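Local coordinates for protein translation elongation factor 1A (PDB 3WND) that binds cysteinyl-tRNA(Cys) in its GTP-bound form and probably acts as a translation elongation factor related to SelB, EF-Tu and aIF2 gamma, at residues K72-L77 with A355-T360; S76-L81 with Q361-Y366; Y283-T288 with L302-G307; C103-D108 with S290-K295. All coordinates share one frame; numbering follows the deposited sequence.

Contact 1: K72-L77 with A355-T360; sequences KTLKSL and ANLDLT
Leu74 lays one methyl, CD1, against both Ala355 and Leu357, and these two touches make up the contact. Leu74 CD1 lies 3.6 Å from Ala355 CB, the end of a side chain that points toward the helix. The same methyl is 3.7 Å from Leu357 CD2, where the two leucines run past each other in opposite directions, so that a branch of one lies alongside a branch of the other. With CG opposite the carbonyl carbon (chi1 -60°) and the chain then extended to CD1 (chi2 -177°), Leu74 carries that methyl straight out from the first turn of helix 74-83. The CB of Leu357 does not aim at the helix, but its CD2 branch ends against Leu74 CD1, on the more exposed side of the contact.

Both backbones are set locally. Thr73 is the N-cap of the helix, its OG1 accepting from Ser76 N at 3.2 Å. Asn356 opens a type I beta turn that ends at Leu359, and its OD1 takes the N-H of Asp358 at 3.0 Å in an Asx turn, the donor tilted 24° from the carbonyl plane. Phe305 and Phe363 also pack on Leu74, burying it between the nucleotide-binding domain and the C-terminal beta domain. A citrate, probably from the crystallisation liquor, bonds to Leu74 N and Lys75 N.

No hydrogen bond crosses between the two segments: the Thr73 and Asn356 bonds each stay within their own segment, and the interface is aliphatic, relying on shape and the exclusion of water.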
loop_
_atom_site.group_PDB
_atom_site.type_symbol
_atom_site.label_atom_id
_atom_site.label_comp_id
_atom_site.label_asym_id
_atom_site.label_seq_id
_atom_site.Cartn_x
_atom_site.Cartn_y
_atom_site.Cartn_z
ATOM N N LYS A 72 5.904 13.372 -6.003
ATOM C CA LYS A 72 7.029 13.259 -6.971
ATOM C C LYS A 72 7.052 11.900 -7.655
ATOM O O LYS A 72 7.171 11.842 -8.889
ATOM C CB LYS A 72 8.360 13.491 -6.260
ATOM C CG LYS A 72 9.608 13.307 -7.145
ATOM C CD LYS A 72 10.883 13.367 -6.276
ATOM C CE LYS A 72 11.398 11.990 -5.786
ATOM N NZ LYS A 72 11.803 11.894 -4.343
ATOM N N THR A 73 6.958 10.816 -6.886
ATOM C CA THR A 73 6.930 9.476 -7.479
ATOM C C THR A 73 5.593 8.765 -7.087
ATOM O O THR A 73 5.045 8.934 -5.972
ATOM C CB THR A 73 8.064 8.539 -7.003
ATOM O OG1 THR A 73 7.835 8.141 -5.614
ATOM C CG2 THR A 73 9.389 9.182 -7.150
ATOM N N LEU A 74 5.138 7.904 -7.986
ATOM C CA LEU A 74 4.059 6.964 -7.663
ATOM C C LEU A 74 4.457 5.822 -6.813
ATOM O O LEU A 74 3.675 5.333 -5.994
ATOM C CB LEU A 74 3.436 6.419 -8.961
ATOM C CG LEU A 74 2.835 7.520 -9.873
ATOM C CD1 LEU A 74 2.168 6.891 -11.105
ATOM C CD2 LEU A 74 1.909 8.532 -9.207
ATOM N N LYS A 75 5.660 5.292 -7.032
ATOM C CA LYS A 75 6.138 4.139 -6.242
ATOM C C LYS A 75 5.987 4.387 -4.728
ATOM O O LYS A 75 5.627 3.469 -3.961
ATOM C CB LYS A 75 7.615 3.857 -6.664
ATOM C CG LYS A 75 8.437 2.973 -5.713
ATOM C CD LYS A 75 9.875 2.825 -6.210
ATOM C CE LYS A 75 10.678 1.806 -5.327
ATOM N NZ LYS A 75 12.003 1.354 -5.891
ATOM N N SER A 76 6.236 5.647 -4.280
ATOM C CA SER A 76 6.119 5.909 -2.846
ATOM C C SER A 76 4.675 5.642 -2.408
ATOM O O SER A 76 4.426 4.952 -1.390
ATOM C CB SER A 76 6.540 7.362 -2.573
ATOM O OG SER A 76 6.325 7.719 -1.138
ATOM N N LEU A 77 3.728 6.200 -3.156
ATOM C CA LEU A 77 2.321 6.011 -2.805
ATOM C C LEU A 77 1.886 4.541 -2.888
ATOM O O LEU A 77 1.210 4.018 -2.010
ATOM C CB LEU A 77 1.450 6.843 -3.762
ATOM C CG LEU A 77 -0.085 6.733 -3.591
ATOM C CD1 LEU A 77 -0.540 7.364 -2.307
ATOM C CD2 LEU A 77 -0.732 7.401 -4.811
ATOM N N ALA A 355 0.142 2.931 -15.144
ATOM C CA ALA A 355 0.229 4.391 -15.070
ATOM C C ALA A 355 0.882 4.927 -16.328
ATOM O O ALA A 355 1.600 4.179 -17.034
ATOM C CB ALA A 355 0.991 4.841 -13.797
ATOM N N ASN A 356 0.658 6.230 -16.583
ATOM C CA ASN A 356 1.423 6.980 -17.580
ATOM C C ASN A 356 2.071 8.129 -16.866
ATOM O O ASN A 356 1.409 9.033 -16.407
ATOM C CB ASN A 356 0.515 7.468 -18.761
ATOM C CG ASN A 356 1.304 8.220 -19.823
ATOM O OD1 ASN A 356 2.394 8.774 -19.551
ATOM N ND2 ASN A 356 0.740 8.342 -20.997
ATOM N N LEU A 357 3.357 7.988 -16.617
ATOM C CA LEU A 357 4.044 8.909 -15.734
ATOM C C LEU A 357 4.111 10.288 -16.274
ATOM O O LEU A 357 4.502 11.185 -15.519
ATOM C CB LEU A 357 5.460 8.438 -15.407
ATOM C CG LEU A 357 5.643 7.041 -14.825
ATOM C CD1 LEU A 357 7.060 6.625 -14.661
ATOM C CD2 LEU A 357 4.979 6.974 -13.467
ATOM N N ASP A 358 3.785 10.466 -17.574
ATOM C CA ASP A 358 3.882 11.793 -18.190
ATOM C C ASP A 358 2.600 12.565 -18.143
ATOM O O ASP A 358 2.584 13.775 -18.525
ATOM C CB ASP A 358 4.326 11.613 -19.671
ATOM C CG ASP A 358 5.709 11.092 -19.773
ATOM O OD1 ASP A 358 6.619 11.309 -18.919
ATOM O OD2 ASP A 358 5.857 10.441 -20.761
ATOM N N LEU A 359 1.554 11.959 -17.593
ATOM C CA LEU A 359 0.291 12.706 -17.502
ATOM C C LEU A 359 0.191 13.507 -16.215
ATOM O O LEU A 359 1.031 13.404 -15.316
ATOM C CB LEU A 359 -0.899 11.731 -17.638
ATOM C CG LEU A 359 -0.941 11.010 -18.989
ATOM C CD1 LEU A 359 -2.070 9.977 -19.072
ATOM C CD2 LEU A 359 -1.054 12.044 -20.125
ATOM N N THR A 360 -0.864 14.319 -16.105
ATOM C CA THR A 360 -1.104 14.991 -14.813
ATOM C C THR A 360 -1.697 14.058 -13.769
ATOM O O THR A 360 -1.207 13.985 -12.629
ATOM C CB THR A 360 -2.100 16.182 -15.010
ATOM O OG1 THR A 360 -1.595 17.018 -16.041
ATOM C CG2 THR A 360 -2.272 17.000 -13.735
#

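Contact 2: S76-L81 with Q361-Y366; sequences SLITAL and QRFAAY
The backbones keep their distance, Ile78 CA and Phe363 CA being 10.8 Å apart, so helix 74-83 and the start of strand 363-369 meet through side chains alone. The Phe363 ring spans the gap; it and Ile78 come from opposite directions, the isoleucine methyl standing oblique to the ring at CZ and CE1. Ile78 CD1 is 3.6 Å from Phe363 CZ and equally close to CE1, with Ile78 CG1 behind it. The isoleucine reaches this spot folded rather than extended (chi2 -55°), which brings both carbons of its longer branch near CE1 and CZ. Leu77 comes in nearer the CE2 side of the ring's end, on the same side of its plane as Ile78, its CD2 lying 4.1 Å from Phe363 CZ and about as far from CE2. It too is oblique to the ring.

Gln361 fixes the base of the phenylalanine by bonding both backbone polar atoms. Phe363 N donates to Gln361 OE1 at 2.9 Å, reaching it from above the amide carbonyl plane. In return Gln361 NE2 donates to Phe363 O, also at 2.9 Å, in the carbonyl plane and on a lone pair. An alanine in place of Phe363 would probably open a gap beneath Ile78 and Leu77 and take away the main apolar link between helix and strand.

Just downstream, a classic beta bulge sets Ala364 and Ala365 together opposite Leu354 of the next strand. Within the fold, the ring is enclosed further by Ala106 and Leu109 of helix 98-109 and by Leu353 of strand 352-355, while Leu77 also leans on Ile27 of the nucleotide-binding domain's central sheet.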
loop_
_atom_site.group_PDB
_atom_site.type_symbol
_atom_site.label_atom_id
_atom_site.label_comp_id
_atom_site.label_asym_id
_atom_site.label_seq_id
_atom_site.Cartn_x
_atom_site.Cartn_y
_atom_site.Cartn_z
ATOM N N SER A 76 6.236 5.647 -4.280
ATOM C CA SER A 76 6.119 5.909 -2.846
ATOM C C SER A 76 4.675 5.642 -2.408
ATOM O O SER A 76 4.426 4.952 -1.390
ATOM C CB SER A 76 6.540 7.362 -2.573
ATOM O OG SER A 76 6.325 7.719 -1.138
ATOM N N LEU A 77 3.728 6.200 -3.156
ATOM C CA LEU A 77 2.321 6.011 -2.805
ATOM C C LEU A 77 1.886 4.541 -2.888
ATOM O O LEU A 77 1.210 4.018 -2.010
ATOM C CB LEU A 77 1.450 6.843 -3.762
ATOM C CG LEU A 77 -0.085 6.733 -3.591
ATOM C CD1 LEU A 77 -0.540 7.364 -2.307
ATOM C CD2 LEU A 77 -0.732 7.401 -4.811
ATOM N N ILE A 78 2.228 3.898 -4.003
ATOM C CA ILE A 78 1.709 2.552 -4.240
ATOM C C ILE A 78 2.360 1.582 -3.274
ATOM O O ILE A 78 1.730 0.652 -2.827
ATOM C CB ILE A 78 1.814 2.141 -5.708
ATOM C CG1 ILE A 78 1.053 3.150 -6.621
ATOM C CG2 ILE A 78 1.373 0.648 -5.824
ATOM C CD1 ILE A 78 -0.414 3.324 -6.195
ATOM N N THR A 79 3.648 1.768 -2.948
ATOM C CA THR A 79 4.269 0.911 -1.891
ATOM C C THR A 79 3.549 1.093 -0.566
ATOM O O THR A 79 3.230 0.085 0.070
ATOM C CB THR A 79 5.778 1.259 -1.752
ATOM O OG1 THR A 79 6.462 1.049 -3.002
ATOM C CG2 THR A 79 6.430 0.430 -0.636
ATOM N N ALA A 80 3.304 2.356 -0.131
ATOM C CA ALA A 80 2.632 2.569 1.132
ATOM C C ALA A 80 1.274 1.887 1.121
ATOM O O ALA A 80 0.898 1.255 2.085
ATOM C CB ALA A 80 2.409 4.060 1.317
ATOM N N LEU A 81 0.579 2.036 -0.005
ATOM C CA LEU A 81 -0.739 1.410 -0.088
ATOM C C LEU A 81 -0.708 -0.117 -0.066
ATOM O O LEU A 81 -1.541 -0.722 0.570
ATOM C CB LEU A 81 -1.575 1.904 -1.268
ATOM C CG LEU A 81 -2.008 3.402 -1.115
ATOM C CD1 LEU A 81 -2.709 3.959 -2.318
ATOM C CD2 LEU A 81 -2.879 3.665 0.189
ATOM N N GLN A 361 -2.767 13.415 -14.148
ATOM C CA GLN A 361 -3.390 12.346 -13.332
ATOM C C GLN A 361 -2.738 11.095 -14.039
ATOM O O GLN A 361 -3.053 10.783 -15.153
ATOM C CB GLN A 361 -4.911 12.405 -13.494
ATOM C CG GLN A 361 -5.695 11.521 -12.494
ATOM C CD GLN A 361 -5.411 10.044 -12.663
ATOM O OE1 GLN A 361 -4.594 9.464 -11.879
ATOM N NE2 GLN A 361 -6.034 9.426 -13.689
ATOM N N ARG A 362 -1.892 10.397 -13.292
ATOM C CA ARG A 362 -1.013 9.411 -13.923
ATOM C C ARG A 362 -1.570 7.991 -13.939
ATOM O O ARG A 362 -0.990 7.123 -14.543
ATOM C CB ARG A 362 0.355 9.427 -13.239
ATOM C CG ARG A 362 1.029 10.755 -13.450
ATOM C CD ARG A 362 2.237 11.011 -12.552
ATOM N NE ARG A 362 1.778 11.418 -11.217
ATOM C CZ ARG A 362 2.595 11.757 -10.227
ATOM N NH1 ARG A 362 3.964 11.744 -10.361
ATOM N NH2 ARG A 362 2.045 12.090 -9.064
ATOM N N PHE A 363 -2.613 7.720 -13.178
ATOM C CA PHE A 363 -3.150 6.339 -13.118
ATOM C C PHE A 363 -4.095 6.085 -14.246
ATOM O O PHE A 363 -5.031 6.852 -14.490
ATOM C CB PHE A 363 -3.823 6.055 -11.774
ATOM C CG PHE A 363 -2.823 5.963 -10.653
ATOM C CD1 PHE A 363 -1.988 4.817 -10.518
ATOM C CD2 PHE A 363 -2.593 7.059 -9.815
ATOM C CE1 PHE A 363 -0.984 4.813 -9.473
ATOM C CE2 PHE A 363 -1.599 7.052 -8.822
ATOM C CZ PHE A 363 -0.822 5.902 -8.621
ATOM N N ALA A 364 -3.807 5.002 -14.964
ATOM C CA ALA A 364 -4.513 4.694 -16.183
ATOM C C ALA A 364 -5.514 3.559 -16.085
ATOM O O ALA A 364 -6.515 3.568 -16.794
ATOM C CB ALA A 364 -3.483 4.401 -17.306
ATOM N N ALA A 365 -5.206 2.557 -15.287
ATOM C CA ALA A 365 -5.976 1.315 -15.369
ATOM C C ALA A 365 -5.582 0.420 -14.232
ATOM O O ALA A 365 -4.469 0.565 -13.691
ATOM C CB ALA A 365 -5.723 0.549 -16.689
ATOM N N TYR A 366 -6.534 -0.488 -13.876
ATOM C CA TYR A 366 -6.083 -1.686 -13.107
ATOM C C TYR A 366 -6.332 -2.902 -13.963
ATOM O O TYR A 366 -7.110 -2.863 -14.941
ATOM C CB TYR A 366 -6.828 -1.822 -11.769
ATOM C CG TYR A 366 -8.299 -2.205 -11.819
ATOM C CD1 TYR A 366 -8.692 -3.570 -11.969
ATOM C CD2 TYR A 366 -9.277 -1.258 -11.763
ATOM C CE1 TYR A 366 -10.062 -3.925 -12.003
ATOM C CE2 TYR A 366 -10.636 -1.605 -11.785
ATOM C CZ TYR A 366 -10.988 -2.949 -11.958
ATOM O OH TYR A 366 -12.303 -3.283 -11.945
#

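Contact 3: Y283-T288 with L302-G307; sequences YTLECT and LHLFVG
His303 N probably donates to Ala355 O, a short bond tying strand 301-306 to its neighbour 352-355, while Leu304 next along turns its side chain toward Tyr283 and Leu285. Leu304 CD1 settles over one face of the Tyr283 ring, 4.0 Å from the centroid and 21° off the ring normal, a CH-pi contact. It is shifted toward the rim, with Tyr283 CD2 nearest at 3.7 Å and CE2 almost as close. The two side chains approach at a slant: in Leu304, chi1 of 177° turns CG away from the backbone N, and the near-extended chi2 of 153° carries CD1 to the ring.

The strands are not partners in the sheet. They lie on opposite walls of the closed antiparallel barrel that forms the C-terminal domain, three strands apart either way round, and the contact crosses its apolar interior. Leu285 belongs to the same core more loosely, its CD1 lying 4.4 Å from Leu304 CD1. Phe352 packs against both leucines, and Leu344 touches Tyr283 and Leu304. On the wall of Tyr283, strand 282-289 is paired through its backbone with Leu338 and Leu336 of strand 333-340.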
loop_
_atom_site.group_PDB
_atom_site.type_symbol
_atom_site.label_atom_id
_atom_site.label_comp_id
_atom_site.label_asym_id
_atom_site.label_seq_id
_atom_site.Cartn_x
_atom_site.Cartn_y
_atom_site.Cartn_z
ATOM N N TYR A 283 3.190 -9.861 -19.717
ATOM C CA TYR A 283 1.904 -9.941 -18.986
ATOM C C TYR A 283 0.780 -9.921 -19.945
ATOM O O TYR A 283 0.828 -9.177 -20.891
ATOM C CB TYR A 283 1.725 -8.762 -17.985
ATOM C CG TYR A 283 3.005 -8.534 -17.217
ATOM C CD1 TYR A 283 3.301 -9.292 -16.085
ATOM C CD2 TYR A 283 3.979 -7.668 -17.734
ATOM C CE1 TYR A 283 4.516 -9.101 -15.443
ATOM C CE2 TYR A 283 5.169 -7.408 -17.086
ATOM C CZ TYR A 283 5.459 -8.182 -15.965
ATOM O OH TYR A 283 6.664 -8.004 -15.304
ATOM N N THR A 284 -0.242 -10.698 -19.675
ATOM C CA THR A 284 -1.500 -10.526 -20.398
ATOM C C THR A 284 -2.566 -10.174 -19.367
ATOM O O THR A 284 -2.928 -11.009 -18.533
ATOM C CB THR A 284 -1.909 -11.870 -21.067
ATOM O OG1 THR A 284 -0.830 -12.349 -21.879
ATOM C CG2 THR A 284 -3.188 -11.717 -21.891
ATOM N N LEU A 285 -3.020 -8.918 -19.362
ATOM C CA LEU A 285 -3.981 -8.417 -18.325
ATOM C C LEU A 285 -5.378 -8.103 -18.839
ATOM O O LEU A 285 -5.525 -7.389 -19.879
ATOM C CB LEU A 285 -3.428 -7.123 -17.684
ATOM C CG LEU A 285 -2.007 -7.254 -17.102
ATOM C CD1 LEU A 285 -1.543 -5.926 -16.483
ATOM C CD2 LEU A 285 -1.913 -8.351 -16.014
ATOM N N GLU A 286 -6.412 -8.496 -18.053
ATOM C CA GLU A 286 -7.793 -8.082 -18.285
ATOM C C GLU A 286 -7.878 -6.764 -17.466
ATOM O O GLU A 286 -7.726 -6.774 -16.250
ATOM C CB GLU A 286 -8.788 -9.091 -17.705
ATOM C CG GLU A 286 -8.771 -10.477 -18.371
ATOM C CD GLU A 286 -10.054 -10.764 -19.142
ATOM O OE1 GLU A 286 -10.853 -9.813 -19.356
ATOM O OE2 GLU A 286 -10.284 -11.944 -19.511
ATOM N N CYS A 287 -8.091 -5.659 -18.158
ATOM C CA CYS A 287 -7.927 -4.311 -17.577
ATOM C C CYS A 287 -9.220 -3.546 -17.674
ATOM O O CYS A 287 -10.051 -3.733 -18.618
ATOM C CB CYS A 287 -6.885 -3.519 -18.387
ATOM S SG CYS A 287 -5.215 -4.198 -18.255
ATOM N N THR A 288 -9.357 -2.633 -16.722
ATOM C CA THR A 288 -10.444 -1.716 -16.682
ATOM C C THR A 288 -9.722 -0.371 -16.668
ATOM O O THR A 288 -8.930 -0.083 -15.732
ATOM C CB THR A 288 -11.262 -1.882 -15.391
ATOM O OG1 THR A 288 -11.965 -3.117 -15.429
ATOM C CG2 THR A 288 -12.290 -0.838 -15.375
ATOM N N LEU A 302 3.862 2.386 -20.714
ATOM C CA LEU A 302 3.086 2.530 -19.446
ATOM C C LEU A 302 4.034 2.164 -18.311
ATOM O O LEU A 302 5.181 1.722 -18.583
ATOM C CB LEU A 302 1.796 1.693 -19.423
ATOM C CG LEU A 302 0.689 2.111 -20.391
ATOM C CD1 LEU A 302 -0.354 1.006 -20.487
ATOM C CD2 LEU A 302 0.044 3.470 -20.084
ATOM N N HIS A 303 3.623 2.406 -17.070
ATOM C CA HIS A 303 4.377 1.932 -15.944
ATOM C C HIS A 303 3.507 0.962 -15.224
ATOM O O HIS A 303 2.299 1.202 -15.034
ATOM C CB HIS A 303 4.748 3.079 -14.999
ATOM C CG HIS A 303 6.092 2.934 -14.423
ATOM N ND1 HIS A 303 7.261 3.092 -15.160
ATOM C CD2 HIS A 303 6.480 2.699 -13.081
ATOM C CE1 HIS A 303 8.304 2.851 -14.343
ATOM N NE2 HIS A 303 7.831 2.688 -13.058
ATOM N N LEU A 304 4.070 -0.196 -14.861
ATOM C CA LEU A 304 3.280 -1.256 -14.253
ATOM C C LEU A 304 3.662 -1.420 -12.774
ATOM O O LEU A 304 4.865 -1.445 -12.400
ATOM C CB LEU A 304 3.537 -2.585 -15.010
ATOM C CG LEU A 304 2.878 -3.885 -14.512
ATOM C CD1 LEU A 304 2.693 -4.849 -15.671
ATOM C CD2 LEU A 304 3.747 -4.537 -13.406
ATOM N N PHE A 305 2.652 -1.501 -11.938
ATOM C CA PHE A 305 2.855 -1.813 -10.506
ATOM C C PHE A 305 2.106 -3.090 -10.150
ATOM O O PHE A 305 0.945 -3.264 -10.474
ATOM C CB PHE A 305 2.153 -0.701 -9.692
ATOM C CG PHE A 305 2.762 0.653 -9.891
ATOM C CD1 PHE A 305 3.721 1.135 -9.030
ATOM C CD2 PHE A 305 2.423 1.397 -11.025
ATOM C CE1 PHE A 305 4.342 2.385 -9.304
ATOM C CE2 PHE A 305 3.005 2.655 -11.265
ATOM C CZ PHE A 305 3.956 3.135 -10.443
ATOM N N VAL A 306 2.814 -4.031 -9.500
ATOM C CA VAL A 306 2.169 -5.227 -8.992
ATOM C C VAL A 306 2.905 -5.546 -7.718
ATOM O O VAL A 306 4.132 -5.520 -7.665
ATOM C CB VAL A 306 2.113 -6.397 -10.008
ATOM C CG1 VAL A 306 3.519 -6.899 -10.326
ATOM C CG2 VAL A 306 1.197 -7.545 -9.501
ATOM N N GLY A 307 2.146 -5.830 -6.643
ATOM C CA GLY A 307 2.789 -5.988 -5.342
ATOM C C GLY A 307 3.594 -4.717 -5.014
ATOM O O GLY A 307 3.056 -3.586 -5.118
#

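Contact 4: C103-D108 with S290-K295; sequences CIIALD and SKFTKK
With CG1 opposite the carbonyl carbon (chi1 -78°) and CD1 extended beyond it (chi2 163°), Ile105 stretches its longer branch from helix 98-109 toward Phe292, whose CB points toward the helix, while chi1 of -68° places the ring beside the backbone N. This is a join between domains: a helix of the nucleotide-binding domain meets the loop that follows strand 282-289 of the C-terminal beta barrel. Ile105 CD1 comes to 3.9 Å from Phe292 CB, and the two side chains cross at about a right angle. The methyl meets the root of the phenylalanine and approaches the ring only obliquely.

Ser290 probably helps set the loop. Its OG accepts the backbone N-H of Phe292, Ser290 OG and Phe292 N being 2.9 Å apart, which forms an ST turn. The helix has its regular bonds, such as Leu107 N to Cys103 O at 2.9 Å.

Gln361 braces the loop from the barrel, its NE2 donating to Phe292 O and its side chain packing against Ile105. Ser290 is in turn joined through its backbone to Ala364 of strand 363-369. The far methyl of Ile105 thus meets Phe292 CB and the Gln361 side chain, and its short branch lies near a hydroxyl.

Phe292 is exposed, whereas Ser290 is buried. There Ile105 CG2 lies 4.3 Å from Ser290 OG, the same oxygen that accepts the N-H of Phe292.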
loop_
_atom_site.group_PDB
_atom_site.type_symbol
_atom_site.label_atom_id
_atom_site.label_comp_id
_atom_site.label_asym_id
_atom_site.label_seq_id
_atom_site.Cartn_x
_atom_site.Cartn_y
_atom_site.Cartn_z
ATOM N N CYS A 103 -4.912 10.786 -5.988
ATOM C CA CYS A 103 -4.991 9.786 -4.846
ATOM C C CYS A 103 -6.344 9.082 -4.760
ATOM O O CYS A 103 -6.411 7.885 -4.492
ATOM C CB CYS A 103 -4.769 10.507 -3.477
ATOM S SG CYS A 103 -3.009 10.893 -3.246
ATOM N N ILE A 104 -7.454 9.869 -4.893
ATOM C CA ILE A 104 -8.774 9.269 -4.927
ATOM C C ILE A 104 -8.899 8.266 -6.048
ATOM O O ILE A 104 -9.374 7.172 -5.842
ATOM C CB ILE A 104 -9.849 10.378 -5.085
ATOM C CG1 ILE A 104 -9.880 11.167 -3.756
ATOM C CG2 ILE A 104 -11.243 9.794 -5.436
ATOM C CD1 ILE A 104 -10.768 12.417 -3.842
ATOM N N ILE A 105 -8.406 8.609 -7.258
ATOM C CA ILE A 105 -8.478 7.706 -8.377
ATOM C C ILE A 105 -7.640 6.445 -8.096
ATOM O O ILE A 105 -8.110 5.309 -8.368
ATOM C CB ILE A 105 -8.014 8.434 -9.643
ATOM C CG1 ILE A 105 -9.169 9.324 -10.132
ATOM C CG2 ILE A 105 -7.682 7.386 -10.710
ATOM C CD1 ILE A 105 -8.710 10.374 -11.109
ATOM N N ALA A 106 -6.469 6.635 -7.520
ATOM C CA ALA A 106 -5.617 5.459 -7.204
ATOM C C ALA A 106 -6.270 4.532 -6.211
ATOM O O ALA A 106 -6.267 3.308 -6.407
ATOM C CB ALA A 106 -4.255 5.863 -6.670
ATOM N N LEU A 107 -6.823 5.109 -5.110
ATOM C CA LEU A 107 -7.455 4.250 -4.112
ATOM C C LEU A 107 -8.582 3.485 -4.763
ATOM O O LEU A 107 -8.814 2.285 -4.436
ATOM C CB LEU A 107 -8.005 5.147 -2.999
ATOM C CG LEU A 107 -6.922 5.772 -2.071
ATOM C CD1 LEU A 107 -7.553 6.910 -1.207
ATOM C CD2 LEU A 107 -6.270 4.676 -1.175
ATOM N N ASP A 108 -9.335 4.165 -5.642
ATOM C CA ASP A 108 -10.515 3.511 -6.235
ATOM C C ASP A 108 -10.117 2.442 -7.249
ATOM O O ASP A 108 -10.694 1.348 -7.244
ATOM C CB ASP A 108 -11.448 4.606 -6.827
ATOM C CG ASP A 108 -12.694 4.037 -7.365
ATOM O OD1 ASP A 108 -13.557 3.524 -6.603
ATOM O OD2 ASP A 108 -12.860 4.241 -8.579
ATOM N N SER A 290 -9.331 3.684 -16.480
ATOM C CA SER A 290 -9.898 4.866 -15.811
ATOM C C SER A 290 -10.640 5.744 -16.847
ATOM O O SER A 290 -10.173 5.938 -17.999
ATOM C CB SER A 290 -8.756 5.694 -15.350
ATOM O OG SER A 290 -9.199 6.875 -14.655
ATOM N N LYS A 291 -11.703 6.396 -16.365
ATOM C CA LYS A 291 -12.323 7.413 -17.221
ATOM C C LYS A 291 -11.407 8.645 -17.328
ATOM O O LYS A 291 -11.611 9.506 -18.199
ATOM C CB LYS A 291 -13.621 7.878 -16.569
ATOM C CG LYS A 291 -14.685 6.833 -16.697
ATOM C CD LYS A 291 -15.927 7.264 -15.966
ATOM C CE LYS A 291 -16.759 6.014 -15.823
ATOM N NZ LYS A 291 -18.015 6.421 -15.161
ATOM N N PHE A 292 -10.434 8.795 -16.411
ATOM C CA PHE A 292 -9.652 10.006 -16.331
ATOM C C PHE A 292 -8.215 9.839 -16.841
ATOM O O PHE A 292 -7.266 10.291 -16.221
ATOM C CB PHE A 292 -9.726 10.556 -14.898
ATOM C CG PHE A 292 -11.132 11.042 -14.566
ATOM C CD1 PHE A 292 -11.520 12.307 -15.023
ATOM C CD2 PHE A 292 -12.054 10.204 -13.990
ATOM C CE1 PHE A 292 -12.847 12.713 -14.848
ATOM C CE2 PHE A 292 -13.340 10.614 -13.814
ATOM C CZ PHE A 292 -13.751 11.840 -14.216
ATOM N N THR A 293 -8.089 9.180 -17.970
ATOM C CA THR A 293 -6.812 9.007 -18.604
ATOM C C THR A 293 -6.955 9.164 -20.141
ATOM O O THR A 293 -8.041 9.462 -20.628
ATOM C CB THR A 293 -6.157 7.636 -18.211
ATOM O OG1 THR A 293 -4.768 7.644 -18.601
ATOM C CG2 THR A 293 -6.856 6.457 -18.892
ATOM N N LYS A 294 -5.860 8.956 -20.852
ATOM C CA LYS A 294 -5.773 9.060 -22.364
ATOM C C LYS A 294 -6.041 7.701 -22.929
ATOM O O LYS A 294 -5.680 6.689 -22.285
ATOM C CB LYS A 294 -4.291 9.467 -22.765
ATOM C CG LYS A 294 -3.902 10.928 -22.918
ATOM C CD LYS A 294 -4.637 11.719 -24.000
ATOM C CE LYS A 294 -3.755 12.574 -24.922
ATOM N NZ LYS A 294 -4.316 13.968 -25.295
ATOM N N LYS A 295 -6.634 7.633 -24.115
ATOM C CA LYS A 295 -6.780 6.342 -24.756
ATOM C C LYS A 295 -5.415 5.651 -24.869
ATOM O O LYS A 295 -4.376 6.289 -25.119
ATOM C CB LYS A 295 -7.424 6.490 -26.166
ATOM C CG LYS A 295 -6.549 7.134 -27.215
ATOM C CD LYS A 295 -7.387 7.543 -28.493
ATOM C CE LYS A 295 -6.600 7.236 -29.731
ATOM N NZ LYS A 295 -7.030 8.012 -30.931
#

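Overall arrangement
Contacts 1, 2 and 4 join the nucleotide-binding domain to the C-terminal barrel, whereas contact 3 lies within that barrel. Contacts 1 and 2 share helix 74-83, their centres 7 Å apart; contact 4 uses helix 98-109, its centre about 9 Å from contact 2's and 12 Å from contact 1's. The centre of contact 3 is about 11 to 15 Å from the other centres, and its strand 282-289 neighbours strand 363-369 of contact 2. Along the chain, contacts 3 and 4 cross each other and both nest inside the long loops closed by contacts 1 and 2. Two helices of the first domain thereby lie on one side of the barrel, consistent with domain packing in EF-Tu-like factors.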